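Side-chain contacts in beta-glucanase (Bacteroides thetaiotaomicron, PDB 6EUG), which probably hydrolyses beta-1,3-galactosidic bonds through the family 43 domain that makes up this chain, which holds glucoimidazole in its pocket: residues A[226-231]-A[263-268]; A[237-242]-A[274-279]. One frame throughout, in Å; residues are numbered along the deposited sequence. Where two conformers were deposited one is given.

Overall arrangement
From the N terminus, the chain runs up strand 225-231 and straight back along strand 236-242, two neighbours in an antiparallel four-stranded sheet. After that sheet's last strand it enters the next one, where strands 265-270 and 273-279 also lie side by side. Interaction 1 closes a loop of 31 residues between 226-231 and 263-268; interaction 2 closes another of equal length between 237-242 and 274-279. Because the four segments alternate, the loops cross rather than nest. Both contacts join the same two sheets, successive blades of the five-bladed propeller of family 43 enzymes, with interaction 1 nearer the centre of the chain and the bound glucoimidazole.

Interaction 1 (A[226-231]-A[263-268]); sequences YHIYSS and EAPAIF
I228 of strand 226-231 meets P265 and I267 on the 263-268 segment of the next propeller blade, while S230 meets E263. The two parts run nearly antiparallel, but the joint between them is made by side chains. I228 divides its contact between its two branches. With chi1 at -64°, CG1 stands anti to the carbonyl carbon and CG2 anti to the backbone N, and the branches diverge. CG2 meets CB of P265 at 4.2 Å, the two side chains slipping past each other in opposite directions, while CD1 reaches I267, whose side chain crosses that of I228 at about a right angle. There I228 CD1 lies 3.6 Å from I267 CD1 and 4.0 Å from I267 CG2, a close aliphatic fit.

Toward the ligand the contact turns polar. OG of S230 comes within 2.9 Å of OE1 of E263, whose chain bends at chi2 (-57°) and brings the carboxylate back to the serine. The same hydroxyl is also hydrogen-bonded to the backbone O of N262, so its bond to E263 is doubtful. Beyond it, the side chain of E263 is about 5 Å from the bound glucoimidazole, and the A264 N-H bonds to OD2 of D214, a residue of the ligand pocket.

The chemistry is therefore graded along the joint. At one end the blades meet through buried aliphatic packing centred on I228; at the other, a serine hydroxyl within reach of two acceptors lies between a carboxylate oxygen and a backbone carbonyl beside the pocket.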
loop_
_atom_site.group_PDB
_atom_site.type_symbol
_atom_site.label_atom_id
_atom_site.label_comp_id
_atom_site.label_asym_id
_atom_site.label_seq_id
_atom_site.Cartn_x
_atom_site.Cartn_y
_atom_site.Cartn_z
ATOM N N TYR A 226 -4.471 0.097 11.233
ATOM C CA TYR A 226 -3.030 0.246 11.089
ATOM C C TYR A 226 -2.656 0.766 9.698
ATOM O O TYR A 226 -3.222 0.317 8.676
ATOM C CB TYR A 226 -2.258 -1.072 11.373
ATOM C CG TYR A 226 -2.522 -1.574 12.804
ATOM C CD1 TYR A 226 -3.631 -2.356 13.098
ATOM C CD2 TYR A 226 -1.657 -1.235 13.866
ATOM C CE1 TYR A 226 -3.898 -2.762 14.405
ATOM C CE2 TYR A 226 -1.925 -1.641 15.150
ATOM C CZ TYR A 226 -3.034 -2.413 15.414
ATOM O OH TYR A 226 -3.259 -2.808 16.701
ATOM N N HIS A 227 -1.689 1.677 9.706
ATOM C CA HIS A 227 -1.031 2.258 8.502
ATOM C C HIS A 227 0.363 1.582 8.361
ATOM O O HIS A 227 1.223 1.702 9.251
ATOM C CB HIS A 227 -0.964 3.778 8.653
ATOM C CG HIS A 227 -0.238 4.507 7.550
ATOM N ND1 HIS A 227 0.521 5.636 7.783
ATOM C CD2 HIS A 227 -0.155 4.263 6.223
ATOM C CE1 HIS A 227 1.033 6.058 6.636
ATOM N NE2 HIS A 227 0.641 5.233 5.676
ATOM N N ILE A 228 0.544 0.868 7.253
ATOM C CA ILE A 228 1.728 0.046 6.978
ATOM C C ILE A 228 2.443 0.728 5.803
ATOM O O ILE A 228 1.819 0.958 4.765
ATOM C CB ILE A 228 1.365 -1.397 6.624
ATOM C CG1 ILE A 228 0.691 -2.075 7.844
ATOM C CG2 ILE A 228 2.631 -2.188 6.287
ATOM C CD1 ILE A 228 -0.110 -3.303 7.563
ATOM N N TYR A 229 3.707 1.080 5.956
ATOM C CA TYR A 229 4.391 1.860 4.893
ATOM C C TYR A 229 5.893 1.642 4.776
ATOM O O TYR A 229 6.549 1.295 5.755
ATOM C CB TYR A 229 4.085 3.370 5.065
ATOM C CG TYR A 229 4.468 3.890 6.466
ATOM C CD1 TYR A 229 3.592 3.731 7.568
ATOM C CD2 TYR A 229 5.737 4.460 6.719
ATOM C CE1 TYR A 229 3.958 4.164 8.829
ATOM C CE2 TYR A 229 6.102 4.898 7.981
ATOM C CZ TYR A 229 5.235 4.706 9.053
ATOM O OH TYR A 229 5.620 5.100 10.314
ATOM N N SER A 230 6.420 1.879 3.565
ATOM C CA SER A 230 7.848 1.861 3.316
ATOM C C SER A 230 8.436 3.206 3.811
ATOM O O SER A 230 7.987 4.281 3.413
ATOM C CB SER A 230 8.143 1.626 1.828
ATOM O OG SER A 230 7.563 0.408 1.367
ATOM N N SER A 231 9.433 3.121 4.683
ATOM C CA SER A 231 10.016 4.289 5.396
ATOM C C SER A 231 11.558 4.323 5.291
ATOM O O SER A 231 12.156 3.465 4.648
ATOM C CB SER A 231 9.613 4.224 6.883
ATOM O OG SER A 231 9.799 5.465 7.571
ATOM N N GLU A 263 8.561 -3.285 -0.351
ATOM C CA GLU A 263 7.711 -2.268 -0.987
ATOM C C GLU A 263 6.316 -2.825 -1.289
ATOM O O GLU A 263 6.050 -3.989 -1.023
ATOM C CB GLU A 263 8.385 -1.772 -2.288
ATOM C CG GLU A 263 9.885 -1.484 -2.188
ATOM C CD GLU A 263 10.312 -0.472 -1.114
ATOM O OE1 GLU A 263 9.570 0.465 -0.762
ATOM O OE2 GLU A 263 11.445 -0.611 -0.612
ATOM N N ALA A 264 5.401 -1.979 -1.777
ATOM C CA ALA A 264 4.100 -2.468 -2.258
ATOM C C ALA A 264 3.389 -3.461 -1.308
ATOM O O ALA A 264 2.936 -4.525 -1.751
ATOM C CB ALA A 264 4.257 -3.069 -3.634
ATOM N N PRO A 265 3.267 -3.095 -0.028
ATOM C CA PRO A 265 2.695 -4.075 0.945
ATOM C C PRO A 265 1.209 -4.398 0.726
ATOM O O PRO A 265 0.395 -3.474 0.431
ATOM C CB PRO A 265 2.898 -3.368 2.293
ATOM C CG PRO A 265 2.860 -1.934 1.935
ATOM C CD PRO A 265 3.663 -1.856 0.667
ATOM N N ALA A 266 0.859 -5.678 0.891
ATOM C CA ALA A 266 -0.509 -6.181 0.883
ATOM C C ALA A 266 -0.625 -7.166 2.061
ATOM O O ALA A 266 0.296 -7.936 2.342
ATOM C CB ALA A 266 -0.825 -6.878 -0.444
ATOM N N ILE A 267 -1.731 -7.087 2.781
ATOM C CA ILE A 267 -1.889 -7.774 4.088
ATOM C C ILE A 267 -3.267 -8.380 4.301
ATOM O O ILE A 267 -4.259 -7.813 3.853
ATOM C CB ILE A 267 -1.532 -6.830 5.260
ATOM C CG1 ILE A 267 -1.488 -7.588 6.616
ATOM C CG2 ILE A 267 -2.458 -5.626 5.324
ATOM C CD1 ILE A 267 -0.798 -6.795 7.724
ATOM N N PHE A 268 -3.304 -9.524 4.981
ATOM C CA PHE A 268 -4.533 -10.146 5.476
ATOM C C PHE A 268 -4.291 -10.917 6.767
ATOM O O PHE A 268 -3.130 -11.148 7.168
ATOM C CB PHE A 268 -5.222 -11.052 4.412
ATOM C CG PHE A 268 -4.517 -12.355 4.112
ATOM C CD1 PHE A 268 -3.409 -12.380 3.267
ATOM C CD2 PHE A 268 -5.032 -13.573 4.567
ATOM C CE1 PHE A 268 -2.777 -13.571 2.936
ATOM C CE2 PHE A 268 -4.387 -14.790 4.249
ATOM C CZ PHE A 268 -3.251 -14.773 3.429
#

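Interaction 2 (A[237-242]-A[274-279]); sequences LQIAEL and YWMITS
M276 reaches out from strand 274-279 and sets its terminal methyl between two residues of strand 237-242. Its CE is 4.2 Å from CD1 of L237 and 4.5 Å from CD1 of I239, so one methyl touches the ends of two side chains two positions apart on the facing strand. L237 CD1 has a second neighbour in the methyl of T278, with L237 CD1 and T278 CG2 4.4 Å apart. The strand axes approach no closer than 12.1 Å and stand 142° apart, which makes this a meeting of side-chain ends between two sheets.

The shape of the methionine explains its reach. CG is anti to the backbone N (chi1 -176°) and the chain stays extended through chi2, carrying the sulfur well off its strand; only at chi3 of M276, 48°, does it bend and swing CE toward L237 and I239. The methionine is itself packed by the neighbouring strands, where it touches I228 and P265.

Farther out, other parts of the fold flank the apolar group: L237 also packs on L292 and I256, and I239 on W301. T278 turns its hydroxyl to another task, for OG1 is hydrogen-bonded to OD1 of N262, while its methyl remains available to L237. Backbone hydrogen bonds of L237 with I256 and of I239 with I254 set the strand that carries them in its sheet.

Joining blades in this way probably rests on dispersion and the exclusion of water. The contact has little directional demand, and the flexible thioether spans a gap too wide for the backbones to bridge.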
loop_
_atom_site.group_PDB
_atom_site.type_symbol
_atom_site.label_atom_id
_atom_site.label_comp_id
_atom_site.label_asym_id
_atom_site.label_seq_id
_atom_site.Cartn_x
_atom_site.Cartn_y
_atom_site.Cartn_z
ATOM N N LEU A 237 10.348 -1.260 6.599
ATOM C CA LEU A 237 8.880 -1.148 6.760
ATOM C C LEU A 237 8.539 -0.648 8.171
ATOM O O LEU A 237 9.207 -1.026 9.133
ATOM C CB LEU A 237 8.172 -2.476 6.582
ATOM C CG LEU A 237 8.024 -3.025 5.176
ATOM C CD1 LEU A 237 7.552 -4.457 5.289
ATOM C CD2 LEU A 237 7.032 -2.181 4.367
ATOM N N GLN A 238 7.508 0.206 8.270
ATOM C CA GLN A 238 6.948 0.593 9.578
ATOM C C GLN A 238 5.446 0.309 9.641
ATOM O O GLN A 238 4.764 0.344 8.598
ATOM C CB GLN A 238 7.294 2.054 9.938
ATOM C CG GLN A 238 8.788 2.289 10.170
ATOM C CD GLN A 238 9.159 3.744 10.468
ATOM O OE1 GLN A 238 8.266 4.598 10.621
ATOM N NE2 GLN A 238 10.483 4.047 10.528
ATOM N N ILE A 239 4.955 -0.040 10.854
ATOM C CA ILE A 239 3.535 -0.327 11.119
ATOM C C ILE A 239 3.122 0.580 12.261
ATOM O O ILE A 239 3.692 0.454 13.351
ATOM C CB ILE A 239 3.291 -1.795 11.522
ATOM C CG1 ILE A 239 3.869 -2.733 10.451
ATOM C CG2 ILE A 239 1.804 -2.054 11.766
ATOM C CD1 ILE A 239 3.647 -4.226 10.700
ATOM N N ALA A 240 2.157 1.473 11.992
ATOM C CA ALA A 240 1.719 2.537 12.930
ATOM C C ALA A 240 0.219 2.443 13.245
ATOM O O ALA A 240 -0.626 2.447 12.341
ATOM C CB ALA A 240 2.037 3.907 12.357
ATOM N N GLU A 241 -0.109 2.384 14.529
ATOM C CA GLU A 241 -1.492 2.444 14.986
ATOM C C GLU A 241 -2.185 3.792 14.658
ATOM O O GLU A 241 -1.624 4.865 14.920
ATOM C CB GLU A 241 -1.497 2.195 16.491
ATOM C CG GLU A 241 -2.873 2.109 17.149
ATOM C CD GLU A 241 -2.808 2.105 18.664
ATOM O OE1 GLU A 241 -2.133 3.001 19.260
ATOM O OE2 GLU A 241 -3.452 1.221 19.271
ATOM N N LEU A 242 -3.425 3.729 14.181
ATOM C CA LEU A 242 -4.285 4.914 13.979
ATOM C C LEU A 242 -5.168 5.207 15.215
ATOM O O LEU A 242 -5.534 4.298 15.984
ATOM C CB LEU A 242 -5.162 4.715 12.740
ATOM C CG LEU A 242 -4.388 4.598 11.410
ATOM C CD1 LEU A 242 -5.374 4.494 10.259
ATOM C CD2 LEU A 242 -3.403 5.742 11.169
ATOM N N TYR A 274 -1.260 -13.214 10.894
ATOM C CA TYR A 274 -1.076 -12.124 9.913
ATOM C C TYR A 274 -0.117 -12.572 8.795
ATOM O O TYR A 274 0.964 -13.170 9.053
ATOM C CB TYR A 274 -0.559 -10.855 10.603
ATOM C CG TYR A 274 -1.494 -10.312 11.661
ATOM C CD1 TYR A 274 -1.451 -10.818 12.964
ATOM C CD2 TYR A 274 -2.472 -9.364 11.360
ATOM C CE1 TYR A 274 -2.293 -10.356 13.944
ATOM C CE2 TYR A 274 -3.338 -8.902 12.351
ATOM C CZ TYR A 274 -3.256 -9.425 13.637
ATOM O OH TYR A 274 -4.111 -9.052 14.688
ATOM N N TRP A 275 -0.495 -12.241 7.560
ATOM C CA TRP A 275 0.278 -12.583 6.353
ATOM C C TRP A 275 0.420 -11.327 5.494
ATOM O O TRP A 275 -0.600 -10.691 5.106
ATOM C CB TRP A 275 -0.430 -13.663 5.512
ATOM C CG TRP A 275 -0.611 -15.003 6.197
ATOM C CD1 TRP A 275 -1.791 -15.502 6.715
ATOM C CD2 TRP A 275 0.389 -16.008 6.460
ATOM N NE1 TRP A 275 -1.583 -16.738 7.297
ATOM C CE2 TRP A 275 -0.268 -17.081 7.149
ATOM C CE3 TRP A 275 1.757 -16.118 6.189
ATOM C CZ2 TRP A 275 0.398 -18.240 7.534
ATOM C CZ3 TRP A 275 2.433 -17.284 6.596
ATOM C CH2 TRP A 275 1.739 -18.327 7.258
ATOM N N MET A 276 1.649 -10.976 5.144
ATOM C CA MET A 276 1.894 -9.803 4.287
ATOM C C MET A 276 2.769 -10.197 3.085
ATOM O O MET A 276 3.772 -10.913 3.234
ATOM C CB MET A 276 2.577 -8.695 5.109
ATOM C CG MET A 276 2.814 -7.392 4.373
ATOM S SD MET A 276 2.910 -5.913 5.412
ATOM C CE MET A 276 4.033 -6.330 6.751
ATOM N N ILE A 277 2.385 -9.715 1.909
ATOM C CA ILE A 277 3.157 -9.905 0.662
ATOM C C ILE A 277 3.716 -8.556 0.250
ATOM O O ILE A 277 2.987 -7.552 0.231
ATOM C CB ILE A 277 2.343 -10.580 -0.485
ATOM C CG1 ILE A 277 1.897 -11.982 -0.043
ATOM C CG2 ILE A 277 3.137 -10.606 -1.796
ATOM C CD1 ILE A 277 0.983 -12.725 -1.008
ATOM N N THR A 278 5.001 -8.569 -0.111
ATOM C CA THR A 278 5.712 -7.388 -0.575
ATOM C C THR A 278 6.523 -7.678 -1.830
ATOM O O THR A 278 6.756 -8.855 -2.174
ATOM C CB THR A 278 6.635 -6.853 0.538
ATOM O OG1 THR A 278 7.560 -7.879 0.926
ATOM C CG2 THR A 278 5.845 -6.465 1.773
ATOM N N SER A 279 6.951 -6.605 -2.514
ATOM C CA SER A 279 7.958 -6.695 -3.578
ATOM C C SER A 279 9.299 -6.186 -3.047
ATOM O O SER A 279 9.368 -5.577 -1.989
ATOM C CB SER A 279 7.553 -5.822 -4.815
ATOM O OG SER A 279 7.674 -4.435 -4.535
#